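Local coordinates for protein 5'-tyrosyl-DNA phosphodiesterase (Caenorhabditis elegans, PDB 4FVA) that belongs to the endonuclease/exonuclease/phosphatase family of the DNase I-like clan and carries a bound magnesium ion in this structure, at residues G157-D170 with M213-D225. Sequence-based numbering, arbitrary orientation.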
loop_
_atom_site.group_PDB
_atom_site.type_symbol
_atom_site.label_atom_id
_atom_site.label_comp_id
_atom_site.label_asym_id
_atom_site.label_seq_id
_atom_site.Cartn_x
_atom_site.Cartn_y
_atom_site.Cartn_z
ATOM N N GLY A 157 1.006 1.181 22.612
ATOM C CA GLY A 157 -0.091 2.103 22.396
ATOM C C GLY A 157 -0.110 2.785 21.037
ATOM O O GLY A 157 -1.065 3.496 20.727
ATOM N N ALA A 158 0.944 2.616 20.238
ATOM C CA ALA A 158 0.962 3.230 18.904
ATOM C C ALA A 158 0.126 2.467 17.880
ATOM O O ALA A 158 -0.080 1.254 18.002
ATOM C CB ALA A 158 2.389 3.388 18.384
ATOM N N LEU A 159 -0.341 3.183 16.864
ATOM C CA LEU A 159 -0.940 2.533 15.696
ATOM C C LEU A 159 0.175 2.258 14.701
ATOM O O LEU A 159 0.953 3.159 14.367
ATOM C CB LEU A 159 -1.960 3.452 15.031
ATOM C CG LEU A 159 -3.443 3.244 15.308
ATOM C CD1 LEU A 159 -4.281 4.199 14.456
ATOM C CD2 LEU A 159 -3.814 1.803 15.030
ATOM N N VAL A 160 0.289 1.009 14.259
ATOM C CA VAL A 160 1.288 0.656 13.260
ATOM C C VAL A 160 0.587 0.047 12.036
ATOM O O VAL A 160 -0.165 -0.936 12.160
ATOM C CB VAL A 160 2.331 -0.341 13.831
ATOM C CG1 VAL A 160 3.368 -0.680 12.784
ATOM C CG2 VAL A 160 3.009 0.234 15.076
ATOM N N PHE A 161 0.829 0.627 10.861
ATOM C CA PHE A 161 0.305 0.072 9.606
ATOM C C PHE A 161 1.450 -0.376 8.706
ATOM O O PHE A 161 2.316 0.427 8.324
ATOM C CB PHE A 161 -0.574 1.095 8.859
ATOM C CG PHE A 161 -1.811 1.494 9.625
ATOM C CD1 PHE A 161 -2.831 0.583 9.832
ATOM C CD2 PHE A 161 -1.936 2.779 10.157
ATOM C CE1 PHE A 161 -3.969 0.934 10.552
ATOM C CE2 PHE A 161 -3.075 3.147 10.880
ATOM C CZ PHE A 161 -4.096 2.216 11.075
ATOM N N PHE A 162 1.448 -1.653 8.356
ATOM C CA PHE A 162 2.444 -2.170 7.420
ATOM C C PHE A 162 1.805 -2.859 6.223
ATOM O O PHE A 162 0.919 -3.701 6.394
ATOM C CB PHE A 162 3.381 -3.154 8.102
ATOM C CG PHE A 162 4.145 -3.993 7.132
ATOM C CD1 PHE A 162 5.169 -3.440 6.369
ATOM C CD2 PHE A 162 3.802 -5.316 6.935
ATOM C CE1 PHE A 162 5.863 -4.217 5.441
ATOM C CE2 PHE A 162 4.492 -6.101 6.015
ATOM C CZ PHE A 162 5.522 -5.545 5.265
ATOM N N GLY A 163 2.257 -2.512 5.014
ATOM C CA GLY A 163 1.770 -3.183 3.823
ATOM C C GLY A 163 2.268 -2.584 2.516
ATOM O O GLY A 163 3.335 -1.953 2.456
ATOM N N GLY A 164 1.477 -2.787 1.469
ATOM C CA GLY A 164 1.817 -2.360 0.133
ATOM C C GLY A 164 1.599 -3.514 -0.813
ATOM O O GLY A 164 0.756 -4.395 -0.578
ATOM N N ASP A 165 2.381 -3.531 -1.883
ATOM C CA ASP A 165 2.366 -4.651 -2.804
ATOM C C ASP A 165 3.396 -5.642 -2.316
ATOM O O ASP A 165 4.589 -5.442 -2.524
ATOM C CB ASP A 165 2.702 -4.199 -4.222
ATOM C CG ASP A 165 2.654 -5.348 -5.225
ATOM O OD1 ASP A 165 2.484 -6.513 -4.797
ATOM O OD2 ASP A 165 2.806 -5.087 -6.438
ATOM N N LEU A 166 2.949 -6.678 -1.610
ATOM C CA LEU A 166 3.887 -7.640 -1.023
ATOM C C LEU A 166 4.194 -8.827 -1.961
ATOM O O LEU A 166 5.062 -9.655 -1.656
ATOM C CB LEU A 166 3.385 -8.132 0.342
ATOM C CG LEU A 166 2.930 -7.042 1.319
ATOM C CD1 LEU A 166 2.611 -7.627 2.696
ATOM C CD2 LEU A 166 4.014 -5.962 1.433
ATOM N N ASN A 167 3.484 -8.915 -3.085
ATOM C CA ASN A 167 3.769 -9.958 -4.077
ATOM C C ASN A 167 3.750 -11.369 -3.510
ATOM O O ASN A 167 4.462 -12.254 -4.003
ATOM C CB ASN A 167 5.105 -9.696 -4.773
ATOM C CG ASN A 167 4.954 -8.809 -5.995
ATOM O OD1 ASN A 167 4.062 -9.026 -6.816
ATOM N ND2 ASN A 167 5.804 -7.792 -6.104
ATOM N N LEU A 168 2.926 -11.574 -2.486
ATOM C CA LEU A 168 2.922 -12.823 -1.726
ATOM C C LEU A 168 2.024 -13.897 -2.317
ATOM O O LEU A 168 0.950 -13.604 -2.857
ATOM C CB LEU A 168 2.489 -12.576 -0.268
ATOM C CG LEU A 168 3.453 -11.887 0.711
ATOM C CD1 LEU A 168 2.774 -11.578 2.067
ATOM C CD2 LEU A 168 4.733 -12.701 0.914
ATOM N N ARG A 169 2.490 -15.140 -2.235
ATOM C CA ARG A 169 1.593 -16.289 -2.257
ATOM C C ARG A 169 1.430 -16.648 -0.773
ATOM O O ARG A 169 2.379 -16.494 -0.002
ATOM C CB ARG A 169 2.222 -17.434 -3.049
ATOM C CG ARG A 169 3.447 -17.023 -3.886
ATOM C CD ARG A 169 3.076 -16.382 -5.224
ATOM N NE ARG A 169 3.829 -15.152 -5.487
ATOM C CZ ARG A 169 4.180 -14.723 -6.700
ATOM N NH1 ARG A 169 3.861 -15.430 -7.778
ATOM N NH2 ARG A 169 4.861 -13.584 -6.840
ATOM N N ASP A 170 0.247 -17.090 -0.349
ATOM C CA ASP A 170 0.001 -17.294 1.092
ATOM C C ASP A 170 1.016 -18.184 1.829
ATOM O O ASP A 170 1.313 -17.951 3.005
ATOM C CB ASP A 170 -1.424 -17.788 1.355
ATOM C CG ASP A 170 -2.389 -16.644 1.628
ATOM O OD1 ASP A 170 -2.360 -16.112 2.761
ATOM O OD2 ASP A 170 -3.167 -16.275 0.723
ATOM N N MET A 213 -4.303 -13.312 -7.470
ATOM C CA MET A 213 -3.459 -13.281 -6.281
ATOM C C MET A 213 -3.862 -12.171 -5.327
ATOM O O MET A 213 -4.428 -11.154 -5.733
ATOM C CB MET A 213 -1.982 -13.131 -6.669
ATOM C CG MET A 213 -1.502 -14.196 -7.646
ATOM S SD MET A 213 -1.511 -15.820 -6.857
ATOM C CE MET A 213 -0.175 -15.652 -5.678
ATOM N N ARG A 214 -3.593 -12.388 -4.044
ATOM C CA ARG A 214 -3.782 -11.356 -3.049
ATOM C C ARG A 214 -2.426 -10.767 -2.718
ATOM O O ARG A 214 -1.908 -10.950 -1.613
ATOM C CB ARG A 214 -4.463 -11.922 -1.805
ATOM C CG ARG A 214 -4.861 -10.856 -0.804
ATOM C CD ARG A 214 -5.925 -11.367 0.162
ATOM N NE ARG A 214 -5.382 -12.254 1.192
ATOM C CZ ARG A 214 -4.884 -11.830 2.351
ATOM N NH1 ARG A 214 -4.833 -10.524 2.620
ATOM N NH2 ARG A 214 -4.426 -12.705 3.240
ATOM N N PHE A 215 -1.878 -10.047 -3.691
ATOM C CA PHE A 215 -0.540 -9.483 -3.620
ATOM C C PHE A 215 -0.494 -8.287 -2.678
ATOM O O PHE A 215 0.509 -8.035 -2.025
ATOM C CB PHE A 215 -0.093 -9.030 -5.017
ATOM C CG PHE A 215 0.380 -10.153 -5.924
ATOM C CD1 PHE A 215 0.860 -11.345 -5.401
ATOM C CD2 PHE A 215 0.363 -9.989 -7.315
ATOM C CE1 PHE A 215 1.310 -12.361 -6.248
ATOM C CE2 PHE A 215 0.810 -11.000 -8.170
ATOM C CZ PHE A 215 1.282 -12.186 -7.632
ATOM N N ASP A 216 -1.584 -7.533 -2.644
ATOM C CA ASP A 216 -1.617 -6.292 -1.900
ATOM C C ASP A 216 -2.283 -6.503 -0.548
ATOM O O ASP A 216 -3.411 -6.984 -0.473
ATOM C CB ASP A 216 -2.344 -5.241 -2.736
ATOM C CG ASP A 216 -1.753 -5.120 -4.130
ATOM O OD1 ASP A 216 -0.736 -4.418 -4.255
ATOM O OD2 ASP A 216 -2.273 -5.744 -5.091
ATOM N N ARG A 217 -1.577 -6.161 0.524
ATOM C CA ARG A 217 -2.090 -6.434 1.863
ATOM C C ARG A 217 -1.757 -5.315 2.831
ATOM O O ARG A 217 -0.808 -4.554 2.623
ATOM C CB ARG A 217 -1.522 -7.751 2.408
ATOM C CG ARG A 217 -1.730 -8.954 1.481
ATOM C CD ARG A 217 -1.296 -10.257 2.141
ATOM N NE ARG A 217 -1.320 -11.377 1.190
ATOM C CZ ARG A 217 -1.174 -12.656 1.529
ATOM N NH1 ARG A 217 -0.993 -12.996 2.801
ATOM N NH2 ARG A 217 -1.209 -13.598 0.599
ATOM N N LEU A 218 -2.545 -5.234 3.895
ATOM C CA LEU A 218 -2.310 -4.279 4.965
ATOM C C LEU A 218 -2.388 -5.008 6.295
ATOM O O LEU A 218 -3.373 -5.692 6.577
ATOM C CB LEU A 218 -3.366 -3.170 4.925
ATOM C CG LEU A 218 -2.989 -1.999 4.020
ATOM C CD1 LEU A 218 -4.178 -1.050 3.812
ATOM C CD2 LEU A 218 -1.770 -1.260 4.608
ATOM N N TYR A 219 -1.340 -4.863 7.097
ATOM C CA TYR A 219 -1.310 -5.415 8.440
ATOM C C TYR A 219 -1.352 -4.255 9.407
ATOM O O TYR A 219 -0.884 -3.155 9.076
ATOM C CB TYR A 219 -0.031 -6.227 8.664
ATOM C CG TYR A 219 0.094 -7.427 7.765
ATOM C CD1 TYR A 219 0.706 -7.334 6.528
ATOM C CD2 TYR A 219 -0.412 -8.659 8.156
ATOM C CE1 TYR A 219 0.812 -8.437 5.696
ATOM C CE2 TYR A 219 -0.309 -9.766 7.339
ATOM C CZ TYR A 219 0.305 -9.647 6.110
ATOM O OH TYR A 219 0.417 -10.745 5.292
ATOM N N TRP A 220 -1.909 -4.478 10.598
ATOM C CA TRP A 220 -1.831 -3.439 11.622
ATOM C C TRP A 220 -1.743 -3.971 13.046
ATOM O O TRP A 220 -2.101 -5.116 13.336
ATOM C CB TRP A 220 -2.989 -2.443 11.487
ATOM C CG TRP A 220 -4.157 -2.699 12.395
ATOM C CD1 TRP A 220 -4.499 -1.980 13.509
ATOM C CD2 TRP A 220 -5.156 -3.723 12.255
ATOM N NE1 TRP A 220 -5.646 -2.498 14.070
ATOM C CE2 TRP A 220 -6.069 -3.565 13.322
ATOM C CE3 TRP A 220 -5.366 -4.753 11.334
ATOM C CZ2 TRP A 220 -7.179 -4.410 13.493
ATOM C CZ3 TRP A 220 -6.470 -5.585 11.501
ATOM C CH2 TRP A 220 -7.359 -5.409 12.572
ATOM N N SER A 221 -1.258 -3.112 13.928
ATOM C CA SER A 221 -1.304 -3.369 15.349
ATOM C C SER A 221 -1.727 -2.075 15.982
ATOM O O SER A 221 -1.454 -1.004 15.428
ATOM C CB SER A 221 0.069 -3.779 15.865
ATOM O OG SER A 221 0.089 -3.776 17.275
ATOM N N GLY A 222 -2.390 -2.158 17.133
ATOM C CA GLY A 222 -2.773 -0.957 17.846
ATOM C C GLY A 222 -4.138 -1.000 18.494
ATOM O O GLY A 222 -4.834 -2.017 18.438
ATOM N N PRO A 223 -4.525 0.126 19.110
ATOM C CA PRO A 223 -5.724 0.259 19.948
ATOM C C PRO A 223 -7.016 0.267 19.140
ATOM O O PRO A 223 -8.095 0.376 19.723
ATOM C CB PRO A 223 -5.524 1.616 20.631
ATOM C CG PRO A 223 -4.667 2.388 19.659
ATOM C CD PRO A 223 -3.745 1.374 19.051
ATOM N N LEU A 224 -6.920 0.110 17.826
ATOM C CA LEU A 224 -8.123 -0.003 17.006
ATOM C C LEU A 224 -8.317 -1.466 16.646
ATOM O O LEU A 224 -7.438 -2.092 16.043
ATOM C CB LEU A 224 -8.002 0.865 15.748
ATOM C CG LEU A 224 -7.812 2.363 16.007
ATOM C CD1 LEU A 224 -7.620 3.145 14.709
ATOM C CD2 LEU A 224 -9.023 2.904 16.763
ATOM N N ASP A 225 -9.467 -2.017 17.026
ATOM C CA ASP A 225 -9.675 -3.456 16.911
ATOM C C ASP A 225 -10.601 -3.886 15.784
ATOM O O ASP A 225 -10.629 -5.064 15.415
ATOM C CB ASP A 225 -10.185 -4.007 18.242
ATOM C CG ASP A 225 -10.927 -2.960 19.050
ATOM O OD1 ASP A 225 -12.103 -2.682 18.736
ATOM O OD2 ASP A 225 -10.328 -2.404 19.996
HETATM O O HOH W 1 0.935 -1.196 18.275
HETATM O O HOH W 2 -1.697 -14.431 -2.856
#
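Val160 and Ser221, and Phe162 and Tyr219, form hydrogen-bonded pairs between antiparallel strands 159-163 and 216-221. The pairing continues past the first strand into the Gly164-Arg217 pair. Tyr219 N to Phe162 O is short, at 2.6 Å. The pairing lies in one of the two sheets of the DNase I-like fold.

Phe161 and Leu218 meet Val14 and Val16 of strand 13-20 in the other sheet. Phe161 and Trp220 also meet the Phe254 ring. The Phe161 ring reaches Trp220 through CD1, 3.5 Å from Trp220 CB. Its plane is 25° from that of the indole five-membered ring, but the two barely overlap. Trp220 NE1 bonds Leu224 O in the plane of the indole, which helps to set the ring's rotation.

Phe162 and Tyr219 lie side by side on the face beneath helix 134-154. Leu166 CD1 meets the edge of the Tyr219 ring, 3.6 Å from CE1.

Past Gly164, Phe215 O takes a bond from Leu166 N and a weak one from Asn167 N. The Phe215 ring lies between Met213 CB and Asn167 OD1; Asn167 ND2 bonds Leu127 O. Phe215 CE1 sits under one face of the Arg169 guanidinium, 3.7 Å from Arg169 CZ. Arg169 NH2 bonds Asn167 O at 3.2 Å.

Arg217 has CG anti to its carbonyl carbon (chi1 -54°). From there the extended chain carries the guanidinium to Arg214 O, which NE bonds at 172°, and to Asp170. Leu168 CB and Arg214 NH2 lie over opposite guanidinium faces, both toward the rim; Arg214 NH1 is salt-bridged to Asp182. Arg217 NH2 makes a salt bridge to Asp170 OD2 at 3.3 Å, though Asp170 is poorly ordered.

Asp165 OD1 and Asp216 OD1 are 3.9 Å apart. Thr196 and His247 hold Asp216 OD2. Asp165 OD2 bonds Asn20 of strand 13-20, tying this buried polar end to the other sheet.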